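Local coordinates for YARHG domain-containing protein (Legionella pneumophila subsp. pneumophila, PDB 4G2A), which is of unknown function but, as a two-domain protein joining a DUF4424 region to a helical YARHG domain, may bind a nutrient, at residues Phe268-Ile273 and Lys313-Ile318; Ala275-Gln280 and Pro300-Arg305. One frame throughout, in Å; residues are numbered along the deposited sequence.

Contact 1 of 2, residues Phe268-Ile273 and Lys313-Ile318; sequences FLRNTI and KLLSMI
Ile273 pushes the end of its longer branch between three side chains of the facing helix, an example of one methyl group meeting three side chains of a neighbouring helix. Its CD1 lies 3.8 Å from Leu314 CD2 and equally near Leu315 CD2, while Ile318 CD1 stands 3.9 Å from the same Ile273 CD1. Ile273 and Leu315 run past one another in opposite senses, which also brings the short branch of the isoleucine, CG2, to Leu315 CD1. Leu269, one helical turn earlier, makes looser contacts, with its two methyls divided between Leu314 and Ile318.

Arg270 closes the more exposed flank. With CG trans to the backbone N (chi1 170°) and a bend at chi3 of -57°, its chain passes Leu315 at roughly a right angle and brings the guanidinium obliquely to Ile318, NH2 coming to 3.4 Å from Ile318 CG2. This is van der Waals contact; the polar link is made by a water in the guanidinium plane, which accepts from Arg270 NH1 at 3.0 Å and donates to Leu315 O at 2.7 Å. No direct hydrogen bond joins the segments.

Farther out, Val244 and Trp248 of helix 236-250 and Leu258 of helix 254-259 pack on Leu269, and Leu258 also touches Ile318. Ile273 is backed by Ile245 and Leu307. The axes of the two segments come within 10.6 Å, their N-to-C directions 157° apart, a nearly antiparallel pairing spaced by branched aliphatic side chains, characteristic of the hydrophobic core of a small helical domain, here the YARHG domain.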
loop_
_atom_site.group_PDB
_atom_site.type_symbol
_atom_site.label_atom_id
_atom_site.label_comp_id
_atom_site.label_asym_id
_atom_site.label_seq_id
_atom_site.Cartn_x
_atom_site.Cartn_y
_atom_site.Cartn_z
ATOM N N PHE A 268 -9.626 -25.651 15.870
ATOM C CA PHE A 268 -9.527 -24.622 14.819
ATOM C C PHE A 268 -8.237 -23.802 14.960
ATOM O O PHE A 268 -7.611 -23.538 13.938
ATOM C CB PHE A 268 -10.758 -23.693 14.801
ATOM C CG PHE A 268 -12.066 -24.358 14.421
ATOM C CD1 PHE A 268 -12.107 -25.363 13.450
ATOM C CD2 PHE A 268 -13.266 -23.945 14.991
ATOM C CE1 PHE A 268 -13.319 -25.957 13.080
ATOM C CE2 PHE A 268 -14.483 -24.529 14.608
ATOM C CZ PHE A 268 -14.499 -25.535 13.661
ATOM N N LEU A 269 -7.809 -23.464 16.203
ATOM C CA LEU A 269 -6.571 -22.710 16.439
ATOM C C LEU A 269 -5.351 -23.469 15.945
ATOM O O LEU A 269 -4.490 -22.868 15.288
ATOM C CB LEU A 269 -6.382 -22.342 17.931
ATOM C CG LEU A 269 -5.018 -21.726 18.314
ATOM C CD1 LEU A 269 -4.796 -20.364 17.634
ATOM C CD2 LEU A 269 -4.877 -21.595 19.792
ATOM N N ARG A 270 -5.263 -24.772 16.287
ATOM C CA ARG A 270 -4.164 -25.649 15.901
ATOM C C ARG A 270 -4.051 -25.771 14.390
ATOM O O ARG A 270 -2.946 -25.726 13.850
ATOM C CB ARG A 270 -4.367 -27.055 16.511
ATOM C CG ARG A 270 -3.397 -28.126 15.982
ATOM C CD ARG A 270 -3.809 -29.555 16.308
ATOM N NE ARG A 270 -3.972 -29.791 17.744
ATOM C CZ ARG A 270 -2.974 -29.938 18.616
ATOM N NH1 ARG A 270 -1.705 -29.852 18.213
ATOM N NH2 ARG A 270 -3.236 -30.152 19.900
ATOM N N ASN A 271 -5.187 -25.998 13.723
ATOM C CA ASN A 271 -5.226 -26.241 12.300
ATOM C C ASN A 271 -5.022 -24.956 11.476
ATOM O O ASN A 271 -4.486 -25.052 10.368
ATOM C CB ASN A 271 -6.489 -26.992 11.949
ATOM C CG ASN A 271 -6.337 -28.452 12.323
ATOM O OD1 ASN A 271 -5.669 -29.216 11.628
ATOM N ND2 ASN A 271 -6.846 -28.855 13.481
ATOM N N THR A 272 -5.307 -23.759 12.072
ATOM C CA THR A 272 -5.094 -22.432 11.474
ATOM C C THR A 272 -3.567 -22.207 11.269
ATOM O O THR A 272 -3.162 -21.518 10.317
ATOM C CB THR A 272 -5.746 -21.378 12.380
ATOM O OG1 THR A 272 -7.154 -21.518 12.270
ATOM C CG2 THR A 272 -5.365 -19.926 12.037
ATOM N N ILE A 273 -2.738 -22.815 12.154
ATOM C CA ILE A 273 -1.273 -22.729 12.131
ATOM C C ILE A 273 -0.755 -23.292 10.794
ATOM O O ILE A 273 0.168 -22.720 10.215
ATOM C CB ILE A 273 -0.630 -23.435 13.373
ATOM C CG1 ILE A 273 -1.030 -22.721 14.687
ATOM C CG2 ILE A 273 0.900 -23.501 13.264
ATOM C CD1 ILE A 273 -0.776 -23.500 15.978
ATOM N N LYS A 313 6.574 -22.879 18.301
ATOM C CA LYS A 313 6.416 -22.417 19.696
ATOM C C LYS A 313 4.947 -22.471 20.131
ATOM O O LYS A 313 4.667 -22.882 21.262
ATOM C CB LYS A 313 6.971 -20.996 19.904
ATOM C CG LYS A 313 8.476 -20.927 20.027
ATOM C CD LYS A 313 8.945 -19.485 20.192
ATOM C CE LYS A 313 10.429 -19.428 20.453
ATOM N NZ LYS A 313 10.879 -18.050 20.778
ATOM N N LEU A 314 4.008 -22.089 19.236
ATOM C CA LEU A 314 2.575 -22.154 19.555
ATOM C C LEU A 314 2.113 -23.611 19.684
ATOM O O LEU A 314 1.388 -23.932 20.639
ATOM C CB LEU A 314 1.702 -21.377 18.560
ATOM C CG LEU A 314 0.195 -21.270 18.913
ATOM C CD1 LEU A 314 -0.042 -20.863 20.373
ATOM C CD2 LEU A 314 -0.502 -20.292 17.983
ATOM N N LEU A 315 2.572 -24.494 18.783
ATOM C CA LEU A 315 2.237 -25.929 18.854
ATOM C C LEU A 315 2.787 -26.559 20.115
ATOM O O LEU A 315 2.133 -27.423 20.697
ATOM C CB LEU A 315 2.740 -26.691 17.618
ATOM C CG LEU A 315 1.937 -26.387 16.344
ATOM C CD1 LEU A 315 2.748 -26.699 15.094
ATOM C CD2 LEU A 315 0.559 -27.082 16.373
ATOM N N SER A 316 3.975 -26.087 20.566
ATOM C CA SER A 316 4.623 -26.563 21.784
ATOM C C SER A 316 3.813 -26.091 23.020
ATOM O O SER A 316 3.649 -26.862 23.966
ATOM C CB SER A 316 6.075 -26.100 21.841
ATOM O OG SER A 316 6.699 -26.535 23.040
HETATM N N MSE A 317 3.277 -24.859 22.980
HETATM C CA MSE A 317 2.440 -24.283 24.044
HETATM C C MSE A 317 1.110 -25.038 24.179
HETATM O O MSE A 317 0.691 -25.351 25.295
HETATM C CB MSE A 317 2.174 -22.803 23.788
HETATM C CG MSE A 317 3.274 -21.881 24.273
HETATM SE SE MSE A 317 2.837 -20.029 23.775
HETATM C CE MSE A 317 4.005 -19.036 25.053
ATOM N N ILE A 318 0.482 -25.385 23.039
ATOM C CA ILE A 318 -0.767 -26.149 23.004
ATOM C C ILE A 318 -0.523 -27.526 23.648
ATOM O O ILE A 318 -1.316 -27.953 24.493
ATOM C CB ILE A 318 -1.356 -26.228 21.559
ATOM C CG1 ILE A 318 -1.776 -24.839 21.064
ATOM C CG2 ILE A 318 -2.526 -27.232 21.456
ATOM C CD1 ILE A 318 -1.854 -24.709 19.519
HETATM O O HOH W 1 0.835 -29.671 19.826
#

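Contact 2 of 2, residues Ala275-Gln280 and Pro300-Arg305. With SO4 (sulfate ion), chain C.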
loop_
_atom_site.group_PDB
_atom_site.type_symbol
_atom_site.label_atom_id
_atom_site.label_comp_id
_atom_site.label_asym_id
_atom_site.label_seq_id
_atom_site.Cartn_x
_atom_site.Cartn_y
_atom_site.Cartn_z
ATOM N N ALA A 275 -3.124 -23.997 8.042
ATOM C CA ALA A 275 -4.027 -23.392 7.037
ATOM C C ALA A 275 -3.450 -22.093 6.498
ATOM O O ALA A 275 -3.760 -21.687 5.380
ATOM C CB ALA A 275 -5.387 -23.139 7.647
ATOM N N GLN A 276 -2.591 -21.466 7.315
ATOM C CA GLN A 276 -1.767 -20.272 7.088
ATOM C C GLN A 276 -0.961 -20.438 5.788
ATOM O O GLN A 276 -0.787 -19.476 5.054
ATOM C CB GLN A 276 -0.794 -20.143 8.307
ATOM C CG GLN A 276 0.032 -18.864 8.390
ATOM C CD GLN A 276 1.208 -18.920 9.350
ATOM O OE1 GLN A 276 2.157 -18.128 9.243
ATOM N NE2 GLN A 276 1.205 -19.850 10.299
ATOM N N TYR A 277 -0.470 -21.671 5.517
ATOM C CA TYR A 277 0.359 -21.987 4.352
ATOM C C TYR A 277 -0.413 -22.745 3.252
ATOM O O TYR A 277 0.165 -23.167 2.251
ATOM C CB TYR A 277 1.594 -22.787 4.811
ATOM C CG TYR A 277 2.383 -22.072 5.891
ATOM C CD1 TYR A 277 3.098 -20.908 5.605
ATOM C CD2 TYR A 277 2.392 -22.539 7.203
ATOM C CE1 TYR A 277 3.807 -20.234 6.594
ATOM C CE2 TYR A 277 3.089 -21.867 8.202
ATOM C CZ TYR A 277 3.811 -20.724 7.887
ATOM O OH TYR A 277 4.524 -20.043 8.842
ATOM N N GLY A 278 -1.708 -22.898 3.447
ATOM C CA GLY A 278 -2.577 -23.537 2.469
ATOM C C GLY A 278 -2.651 -25.046 2.495
ATOM O O GLY A 278 -2.866 -25.659 1.444
ATOM N N ARG A 279 -2.531 -25.657 3.694
ATOM C CA ARG A 279 -2.659 -27.103 3.838
ATOM C C ARG A 279 -4.063 -27.506 3.423
ATOM O O ARG A 279 -5.008 -26.775 3.710
ATOM C CB ARG A 279 -2.383 -27.531 5.282
ATOM C CG ARG A 279 -2.386 -29.050 5.477
ATOM C CD ARG A 279 -2.503 -29.403 6.932
ATOM N NE ARG A 279 -2.419 -30.842 7.139
ATOM C CZ ARG A 279 -3.458 -31.666 7.114
ATOM N NH1 ARG A 279 -4.675 -31.202 6.872
ATOM N NH2 ARG A 279 -3.286 -32.964 7.316
ATOM N N GLN A 280 -4.195 -28.628 2.714
ATOM C CA GLN A 280 -5.501 -29.109 2.271
ATOM C C GLN A 280 -6.078 -30.009 3.354
ATOM O O GLN A 280 -5.361 -30.849 3.908
ATOM C CB GLN A 280 -5.400 -29.803 0.911
ATOM C CG GLN A 280 -5.297 -28.784 -0.231
ATOM C CD GLN A 280 -4.247 -29.137 -1.251
ATOM O OE1 GLN A 280 -3.036 -29.028 -1.003
ATOM N NE2 GLN A 280 -4.694 -29.550 -2.430
ATOM N N PRO A 300 -1.331 -26.410 -3.392
ATOM C CA PRO A 300 -0.979 -27.809 -3.713
ATOM C C PRO A 300 0.490 -28.138 -3.444
ATOM O O PRO A 300 0.840 -29.316 -3.329
ATOM C CB PRO A 300 -1.303 -27.930 -5.203
ATOM C CG PRO A 300 -2.053 -26.681 -5.557
ATOM C CD PRO A 300 -1.590 -25.636 -4.621
ATOM N N ASP A 301 1.338 -27.093 -3.311
ATOM C CA ASP A 301 2.766 -27.195 -3.012
ATOM C C ASP A 301 3.015 -27.110 -1.484
ATOM O O ASP A 301 4.177 -26.967 -1.056
ATOM C CB ASP A 301 3.552 -26.099 -3.763
ATOM C CG ASP A 301 3.375 -26.132 -5.270
ATOM O OD1 ASP A 301 3.604 -27.207 -5.875
ATOM O OD2 ASP A 301 3.026 -25.078 -5.851
ATOM N N TYR A 302 1.931 -27.242 -0.664
ATOM C CA TYR A 302 2.056 -27.207 0.793
ATOM C C TYR A 302 3.005 -28.292 1.295
ATOM O O TYR A 302 3.034 -29.400 0.750
ATOM C CB TYR A 302 0.701 -27.330 1.534
ATOM C CG TYR A 302 0.885 -27.445 3.039
ATOM C CD1 TYR A 302 1.232 -26.335 3.806
ATOM C CD2 TYR A 302 0.835 -28.686 3.678
ATOM C CE1 TYR A 302 1.474 -26.444 5.175
ATOM C CE2 TYR A 302 1.103 -28.810 5.043
ATOM C CZ TYR A 302 1.403 -27.681 5.789
ATOM O OH TYR A 302 1.637 -27.770 7.132
ATOM N N SER A 303 3.757 -27.949 2.358
ATOM C CA SER A 303 4.682 -28.807 3.090
ATOM C C SER A 303 4.757 -28.352 4.525
ATOM O O SER A 303 4.721 -27.146 4.790
ATOM C CB SER A 303 6.076 -28.769 2.470
ATOM O OG SER A 303 7.003 -29.469 3.287
ATOM N N ASP A 304 4.944 -29.302 5.447
ATOM C CA ASP A 304 5.110 -28.985 6.857
ATOM C C ASP A 304 6.410 -28.193 7.075
ATOM O O ASP A 304 6.500 -27.475 8.064
ATOM C CB ASP A 304 5.068 -30.253 7.723
ATOM C CG ASP A 304 3.668 -30.840 7.890
ATOM O OD1 ASP A 304 2.730 -30.071 8.240
ATOM O OD2 ASP A 304 3.514 -32.077 7.704
ATOM N N ARG A 305 7.362 -28.228 6.097
ATOM C CA ARG A 305 8.627 -27.460 6.115
ATOM C C ARG A 305 8.382 -25.938 6.146
ATOM O O ARG A 305 9.270 -25.191 6.560
ATOM C CB ARG A 305 9.525 -27.806 4.912
ATOM C CG ARG A 305 10.013 -29.259 4.861
ATOM C CD ARG A 305 11.087 -29.568 5.881
ATOM N NE ARG A 305 11.790 -30.805 5.549
ATOM C CZ ARG A 305 12.988 -31.131 6.025
ATOM N NH1 ARG A 305 13.626 -30.316 6.859
ATOM N NH2 ARG A 305 13.562 -32.273 5.665
HETATM S S SO4 C . -7.422 -33.263 7.830
HETATM O O1 SO4 C . -6.853 -33.524 6.506
HETATM O O2 SO4 C . -8.054 -34.479 8.329
HETATM O O3 SO4 C . -6.347 -32.859 8.701
HETATM O O4 SO4 C . -8.411 -32.207 7.818
HETATM O O HOH W 2 0.415 -31.608 7.339
#
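Tyr302 lays one face of its ring against the aliphatic part of Arg279, illustrating how an arginine can offer hydrocarbon to one neighbour and charge to another. Arg279 CB sits 3.6 Å from the ring centroid and only 8° off the normal, a clear CH-pi contact, and CG follows at 3.5 Å from Tyr302 CE2. The arginine chain is extended from CG to NE, carrying the guanidinium beyond the ring, with the two planes turned 70° apart.

Tyr277 meets the same ring differently: its CB lies at the edge, near the plane of Tyr302, 3.7 Å from CE1. The Tyr277 ring then leads away, and its hydroxyl is hydrogen-bonded to Asp311 and Arg241. Between these side chains the backbone is close as well, Gly278 O approaching Tyr302 CB. Gly278 ends a type I turn begun at Ala275, with a positive phi of 84°, a conformation readily open to glycine.

The phenolic end is fixed by Asp304: Tyr302 OH donates to OD1 at 2.8 Å, meeting that oxygen from above the carboxylate plane. A water in the plane of the guanidinium accepts from Arg279 NE and donates to Asp304 OD1, each at 2.9 Å, so this one carboxylate oxygen joins tyrosine and arginine. At the far end, Arg279 NH1 makes two weak hydrogen bonds to a sulfate, which is also bound by Ser283 OG and Gln282 N.

The chemistry is divided along the arginine: its methylenes hold the tyrosine face, while its head is linked through water to the Asp304 carboxylate and weakly to an anion that probably came from the crystallisation liquor.

In the fold
Both contacts belong to the YARHG domain and, with centres about 15 Å apart, show how a helical core and its connecting loops follow one another along the chain. Helix 263-275 supplies segment 268-273 of contact 1 and runs directly into the turn of contact 2; segment 300-305 lies shortly before helix 309-321, which supplies 313-318. Contact 2 therefore brings together the loops flanking helix 284-291, within the longer excursion whose ends contact 1 joins. Tyr274, between the two contacts in sequence, touches Arg279, Tyr302 and Asp304. No active site is established; one sulfate is bound weakly by Arg279, and a second lies about 4 Å from the side chain of Tyr277; both probably come from the crystallisation liquor.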